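Long-range contacts in glycosyl hydrolase, family 38 (Enterococcus faecalis, PDB 5KBP), which probably hydrolyses alpha-mannosidic linkages as a family 38 glycoside hydrolase with carbohydrate- and metal-binding character: residues Ala403-Leu408 with Ala806-His811; Glu423-Arg428 with Gln483-Lys488. All blocks are in the same frame, centred on the assembly; numbering follows the deposited sequence.

Contact 1. Residues Ala403-Leu408 with Ala806-His811; sequences AHPFVL and ATTARH. With SO4 (sulfate ion), chain D; SO4 (sulfate ion), chain J.
An antiparallel strand pairing joins Phe406 and Val407 to Ala806 and Thr807, setting strand 804-807 along strand 404-410 in an antiparallel sheet that also contains strand 503-511. Val407 and Ala806 form a hydrogen-bonded pair: Val407 N reaches Ala806 O at 2.6 Å, and Ala806 N returns to Val407 O at 3.0 Å. Next to it, Phe406 and Thr807 are a non-hydrogen-bonded pair with their CA atoms 4.0 Å apart. The Phe406 ring, with CG between the backbone N and the carbonyl carbon (chi1 59°), turns away from the partner strand towards Val422 and Val424, leaving its CB to meet Thr807 CG2 at 3.9 Å. A third bond, from Thr808 N to Pro405 O at 3.2 Å, carries the pairing just past the end of strand 804-807. The Pro405 ring packs against the backbone beyond, CG 3.1 Å from Thr808 O and also near Ala809 O. Thr808 OG1 and His811 NE2, 2.9 Å apart, share a hydrogen bond within 806-811.

Farther out, Arg810 sends its bent side chain past Ala403, its CG 3.9 Å from Ala403 O. Its NE is hydrogen-bonded to Phe399 O. Of two sulfates, probably from the crystallisation liquor, one lies beside NH1 and the other is only weakly bonded by NH2. The contact thus belongs to an antiparallel sheet in which strand 404-410 lies between strands 503-511 and 804-807, with the face of Val407 and Ala806 packed on Thr391 of helix 362-393.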
loop_
_atom_site.group_PDB
_atom_site.type_symbol
_atom_site.label_atom_id
_atom_site.label_comp_id
_atom_site.label_asym_id
_atom_site.label_seq_id
_atom_site.Cartn_x
_atom_site.Cartn_y
_atom_site.Cartn_z
ATOM N N ALA A 403 -28.747 -29.946 16.282
ATOM C CA ALA A 403 -28.988 -29.153 15.088
ATOM C C ALA A 403 -27.910 -28.086 14.922
ATOM O O ALA A 403 -27.273 -27.649 15.884
ATOM C CB ALA A 403 -30.367 -28.498 15.143
ATOM N N HIS A 404 -27.712 -27.664 13.670
ATOM C CA HIS A 404 -26.732 -26.641 13.318
ATOM C C HIS A 404 -27.467 -25.375 12.895
ATOM O O HIS A 404 -27.853 -25.236 11.724
ATOM C CB HIS A 404 -25.813 -27.136 12.198
ATOM C CG HIS A 404 -25.183 -28.467 12.475
ATOM N ND1 HIS A 404 -24.094 -28.617 13.306
ATOM C CD2 HIS A 404 -25.492 -29.710 12.032
ATOM C CE1 HIS A 404 -23.757 -29.893 13.363
ATOM N NE2 HIS A 404 -24.590 -30.578 12.599
ATOM N N PRO A 405 -27.694 -24.427 13.801
ATOM C CA PRO A 405 -28.450 -23.226 13.439
ATOM C C PRO A 405 -27.593 -22.176 12.750
ATOM O O PRO A 405 -26.377 -22.096 12.940
ATOM C CB PRO A 405 -28.960 -22.715 14.791
ATOM C CG PRO A 405 -27.933 -23.170 15.764
ATOM C CD PRO A 405 -27.392 -24.480 15.243
ATOM N N PHE A 406 -28.258 -21.360 11.933
ATOM C CA PHE A 406 -27.623 -20.235 11.264
ATOM C C PHE A 406 -28.643 -19.114 11.126
ATOM O O PHE A 406 -29.854 -19.348 11.150
ATOM C CB PHE A 406 -27.049 -20.631 9.896
ATOM C CG PHE A 406 -28.070 -21.184 8.941
ATOM C CD1 PHE A 406 -28.392 -22.532 8.955
ATOM C CD2 PHE A 406 -28.699 -20.359 8.022
ATOM C CE1 PHE A 406 -29.330 -23.045 8.077
ATOM C CE2 PHE A 406 -29.637 -20.868 7.140
ATOM C CZ PHE A 406 -29.952 -22.212 7.168
ATOM N N VAL A 407 -28.140 -17.888 10.976
ATOM C CA VAL A 407 -28.964 -16.684 10.996
ATOM C C VAL A 407 -28.752 -15.903 9.706
ATOM O O VAL A 407 -27.618 -15.749 9.240
ATOM C CB VAL A 407 -28.642 -15.803 12.222
ATOM C CG1 VAL A 407 -29.572 -14.603 12.279
ATOM C CG2 VAL A 407 -28.735 -16.617 13.505
ATOM N N LEU A 408 -29.849 -15.402 9.138
ATOM C CA LEU A 408 -29.829 -14.579 7.934
ATOM C C LEU A 408 -30.214 -13.151 8.300
ATOM O O LEU A 408 -31.286 -12.924 8.868
ATOM C CB LEU A 408 -30.783 -15.132 6.875
ATOM C CG LEU A 408 -30.238 -16.225 5.955
ATOM C CD1 LEU A 408 -31.356 -16.836 5.124
ATOM C CD2 LEU A 408 -29.152 -15.654 5.058
ATOM N N ALA A 806 -24.690 -16.229 8.920
ATOM C CA ALA A 806 -23.796 -16.554 10.019
ATOM C C ALA A 806 -24.312 -17.783 10.748
ATOM O O ALA A 806 -25.507 -17.889 11.029
ATOM C CB ALA A 806 -23.674 -15.390 11.001
ATOM N N THR A 807 -23.402 -18.698 11.056
ATOM C CA THR A 807 -23.732 -19.855 11.868
ATOM C C THR A 807 -23.427 -19.570 13.335
ATOM O O THR A 807 -22.629 -18.692 13.673
ATOM C CB THR A 807 -22.957 -21.088 11.404
ATOM O OG1 THR A 807 -21.552 -20.868 11.583
ATOM C CG2 THR A 807 -23.238 -21.372 9.936
ATOM N N THR A 808 -24.087 -20.324 14.208
ATOM C CA THR A 808 -23.876 -20.215 15.645
ATOM C C THR A 808 -24.301 -21.530 16.280
ATOM O O THR A 808 -24.901 -22.390 15.631
ATOM C CB THR A 808 -24.646 -19.031 16.242
ATOM O OG1 THR A 808 -24.365 -18.927 17.643
ATOM C CG2 THR A 808 -26.141 -19.214 16.043
ATOM N N ALA A 809 -23.974 -21.682 17.559
ATOM C CA ALA A 809 -24.284 -22.906 18.277
ATOM C C ALA A 809 -25.668 -22.808 18.917
ATOM O O ALA A 809 -26.349 -21.782 18.841
ATOM C CB ALA A 809 -23.208 -23.197 19.322
ATOM N N ARG A 810 -26.096 -23.898 19.548
ATOM C CA ARG A 810 -27.336 -23.897 20.309
ATOM C C ARG A 810 -27.092 -23.287 21.681
ATOM O O ARG A 810 -26.193 -23.719 22.410
ATOM C CB ARG A 810 -27.886 -25.314 20.455
ATOM C CG ARG A 810 -28.435 -25.918 19.176
ATOM C CD ARG A 810 -29.115 -27.252 19.450
ATOM N NE ARG A 810 -30.337 -27.106 20.239
ATOM C CZ ARG A 810 -30.426 -27.349 21.544
ATOM N NH1 ARG A 810 -29.361 -27.760 22.221
ATOM N NH2 ARG A 810 -31.581 -27.185 22.173
ATOM N N HIS A 811 -27.893 -22.285 22.032
ATOM C CA HIS A 811 -27.755 -21.607 23.313
ATOM C C HIS A 811 -28.969 -20.721 23.537
ATOM O O HIS A 811 -29.591 -20.247 22.582
ATOM C CB HIS A 811 -26.470 -20.769 23.370
ATOM C CG HIS A 811 -26.241 -19.929 22.151
ATOM N ND1 HIS A 811 -27.069 -18.884 21.800
ATOM C CD2 HIS A 811 -25.279 -19.982 21.200
ATOM C CE1 HIS A 811 -26.625 -18.329 20.686
ATOM N NE2 HIS A 811 -25.540 -18.976 20.301
HETATM S S SO4 D . -26.494 -29.784 21.151
HETATM O O1 SO4 D . -25.178 -29.981 21.751
HETATM O O2 SO4 D . -27.299 -30.987 21.338
HETATM O O3 SO4 D . -27.158 -28.653 21.793
HETATM O O4 SO4 D . -26.347 -29.516 19.724
HETATM S S SO4 J . -30.719 -27.892 26.223
HETATM O O1 SO4 J . -31.612 -27.682 27.358
HETATM O O2 SO4 J . -31.270 -28.928 25.356
HETATM O O3 SO4 J . -29.407 -28.311 26.707
HETATM O O4 SO4 J . -30.587 -26.647 25.471
#

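Contact 2. Residues Glu423-Arg428 with Gln483-Lys488; sequences EVEIER and QPYMAK
Ile426 N donates to Lys488 O at 3.0 Å, whereas Lys488 N reaches Glu427 O at 3.2 Å from above the carbonyl plane, 48° out of it. These bonds pair the backbones around a classic beta bulge, in which Ile426 and Glu427 both face Lys488. Arg428 and Ala487 follow as a non-hydrogen-bonded pair.

The Arg428 guanidinium carries the charged interactions. Asp475 forms a salt bridge to its NH2 and is weakly bonded to Tyr485 OH. Glu425 OE2 approaches the guanidinium edge in plane and makes a salt bridge to Arg428 NH1 at 3.6 Å; the same oxygen touches Tyr485 CE1 and Ala487 CB.

Arg428 also lays its guanidinium flat on the ring of Tyr485, centres 3.9 Å apart and planes only 9° from parallel, a stacked cation-pi pair. CG lies anti to the backbone N (chi1 179°), and bends farther along the side chain bring CD over the middle of the ring in a CH-pi contact, 3.5 Å from its centroid. Beyond it, CZ sits above CE2 of Tyr485 at 3.4 Å.

On the face carrying Glu427 and Lys488, the two side chains run side by side, Glu427 OE1 lying 3.6 Å from Lys488 CD. The extended lysine also passes CD1 of Ile426. Met486 points away from strand 416-430, packing on Leu439 and Tyr440 of helix 436-445 and on Ala626 of the second subunit.

With one face on an aromatic ring and carboxylates of Glu425 and Asp475 as partners, the Arg428 guanidinium is probably held in its orientation, and this acidic surrounding would probably stabilise its positive charge; the Lys488 chain gives its aliphatic length to packing while its NZ is hydrogen-bonded to Thr448 OG1.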
loop_
_atom_site.group_PDB
_atom_site.type_symbol
_atom_site.label_atom_id
_atom_site.label_comp_id
_atom_site.label_asym_id
_atom_site.label_seq_id
_atom_site.Cartn_x
_atom_site.Cartn_y
_atom_site.Cartn_z
ATOM N N GLU A 423 -23.082 -21.422 3.983
ATOM C CA GLU A 423 -22.157 -22.499 4.310
ATOM C C GLU A 423 -22.257 -22.793 5.802
ATOM O O GLU A 423 -22.086 -21.891 6.629
ATOM C CB GLU A 423 -20.725 -22.131 3.922
ATOM C CG GLU A 423 -19.802 -23.333 3.765
ATOM C CD GLU A 423 -18.395 -22.938 3.362
ATOM O OE1 GLU A 423 -17.994 -21.792 3.653
ATOM O OE2 GLU A 423 -17.692 -23.773 2.753
ATOM N N VAL A 424 -22.539 -24.048 6.141
ATOM C CA VAL A 424 -22.770 -24.466 7.519
ATOM C C VAL A 424 -21.783 -25.570 7.866
ATOM O O VAL A 424 -21.671 -26.562 7.136
ATOM C CB VAL A 424 -24.219 -24.944 7.729
ATOM C CG1 VAL A 424 -24.445 -25.331 9.184
ATOM C CG2 VAL A 424 -25.203 -23.868 7.295
ATOM N N GLU A 425 -21.075 -25.397 8.978
ATOM C CA GLU A 425 -20.151 -26.410 9.472
ATOM C C GLU A 425 -20.938 -27.522 10.156
ATOM O O GLU A 425 -21.643 -27.275 11.140
ATOM C CB GLU A 425 -19.152 -25.783 10.442
ATOM C CG GLU A 425 -18.150 -26.756 11.034
ATOM C CD GLU A 425 -17.373 -26.150 12.187
ATOM O OE1 GLU A 425 -17.851 -26.234 13.338
ATOM O OE2 GLU A 425 -16.290 -25.578 11.940
ATOM N N ILE A 426 -20.822 -28.745 9.637
ATOM C CA ILE A 426 -21.548 -29.876 10.206
ATOM C C ILE A 426 -20.677 -30.751 11.102
ATOM O O ILE A 426 -21.219 -31.477 11.951
ATOM C CB ILE A 426 -22.198 -30.732 9.099
ATOM C CG1 ILE A 426 -21.138 -31.252 8.125
ATOM C CG2 ILE A 426 -23.263 -29.931 8.363
ATOM C CD1 ILE A 426 -21.695 -32.170 7.056
ATOM N N GLU A 427 -19.355 -30.705 10.948
ATOM C CA GLU A 427 -18.454 -31.475 11.792
ATOM C C GLU A 427 -17.172 -30.684 11.995
ATOM O O GLU A 427 -16.849 -29.777 11.223
ATOM C CB GLU A 427 -18.155 -32.853 11.192
ATOM C CG GLU A 427 -19.198 -33.904 11.528
ATOM C CD GLU A 427 -19.607 -34.725 10.325
ATOM O OE1 GLU A 427 -18.967 -34.587 9.262
ATOM O OE2 GLU A 427 -20.576 -35.505 10.440
ATOM N N ARG A 428 -16.435 -31.042 13.045
ATOM C CA ARG A 428 -15.248 -30.282 13.428
ATOM C C ARG A 428 -14.326 -31.174 14.240
ATOM O O ARG A 428 -14.718 -31.667 15.303
ATOM C CB ARG A 428 -15.647 -29.040 14.223
ATOM C CG ARG A 428 -14.487 -28.184 14.693
ATOM C CD ARG A 428 -14.846 -26.715 14.583
ATOM N NE ARG A 428 -14.403 -25.941 15.738
ATOM C CZ ARG A 428 -14.603 -24.635 15.875
ATOM N NH1 ARG A 428 -15.231 -23.955 14.925
ATOM N NH2 ARG A 428 -14.170 -24.006 16.959
ATOM N N GLN A 483 -7.393 -21.670 17.789
ATOM C CA GLN A 483 -7.960 -23.018 17.844
ATOM C C GLN A 483 -8.005 -23.608 16.442
ATOM O O GLN A 483 -8.964 -23.382 15.691
ATOM C CB GLN A 483 -9.351 -22.998 18.473
ATOM C CG GLN A 483 -9.386 -22.449 19.890
ATOM C CD GLN A 483 -10.799 -22.253 20.394
ATOM O OE1 GLN A 483 -11.746 -22.217 19.611
ATOM N NE2 GLN A 483 -10.949 -22.129 21.707
ATOM N N PRO A 484 -6.994 -24.383 16.057
ATOM C CA PRO A 484 -6.986 -24.985 14.721
ATOM C C PRO A 484 -7.774 -26.286 14.676
ATOM O O PRO A 484 -7.870 -27.022 15.661
ATOM C CB PRO A 484 -5.497 -25.240 14.470
ATOM C CG PRO A 484 -4.955 -25.530 15.837
ATOM C CD PRO A 484 -5.761 -24.686 16.807
ATOM N N TYR A 485 -8.328 -26.573 13.499
ATOM C CA TYR A 485 -9.147 -27.766 13.335
ATOM C C TYR A 485 -9.296 -28.100 11.858
ATOM O O TYR A 485 -9.024 -27.276 10.981
ATOM C CB TYR A 485 -10.530 -27.591 13.975
ATOM C CG TYR A 485 -11.298 -26.380 13.488
ATOM C CD1 TYR A 485 -12.039 -26.427 12.312
ATOM C CD2 TYR A 485 -11.293 -25.195 14.210
ATOM C CE1 TYR A 485 -12.744 -25.323 11.866
ATOM C CE2 TYR A 485 -11.997 -24.088 13.773
ATOM C CZ TYR A 485 -12.719 -24.157 12.601
ATOM O OH TYR A 485 -13.418 -23.055 12.168
ATOM N N MET A 486 -9.725 -29.333 11.606
ATOM C CA MET A 486 -10.236 -29.753 10.308
ATOM C C MET A 486 -11.753 -29.835 10.401
ATOM O O MET A 486 -12.288 -30.405 11.359
ATOM C CB MET A 486 -9.655 -31.106 9.895
ATOM C CG MET A 486 -8.171 -31.086 9.588
ATOM S SD MET A 486 -7.780 -30.055 8.161
ATOM C CE MET A 486 -6.103 -30.580 7.827
ATOM N N ALA A 487 -12.443 -29.264 9.419
ATOM C CA ALA A 487 -13.893 -29.170 9.467
ATOM C C ALA A 487 -14.501 -29.633 8.151
ATOM O O ALA A 487 -13.838 -29.675 7.112
ATOM C CB ALA A 487 -14.355 -27.740 9.776
ATOM N N LYS A 488 -15.783 -29.981 8.218
ATOM C CA LYS A 488 -16.582 -30.313 7.047
ATOM C C LYS A 488 -17.723 -29.313 6.949
ATOM O O LYS A 488 -18.428 -29.072 7.935
ATOM C CB LYS A 488 -17.124 -31.744 7.126
ATOM C CG LYS A 488 -17.802 -32.211 5.849
ATOM C CD LYS A 488 -18.019 -33.714 5.859
ATOM C CE LYS A 488 -18.473 -34.215 4.499
ATOM N NZ LYS A 488 -18.541 -35.702 4.448
#

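Contacts 1 and 2 lie 13 Å apart between centres and belong to two different antiparallel sheets. Strands 404-410 and 416-430 follow one another in the chain, one in each sheet, and the contacts touch directly: His404 CE1 comes within 3.3 Å of Ile426 O, and Thr807 CG2 packs on Glu423 O. Contact 2 is nested within the long loop that contact 1 closes; contact 2 joins segments 55 residues apart and contact 1 segments 398 apart. Contact 1 is partly buried and relies on main-chain bonds, with exposed residues at Thr807 and Ala809; contact 2 is more buried, has no fully exposed residue among those that touch, and adds a charged, aromatic side-chain cluster to its bulged pairing.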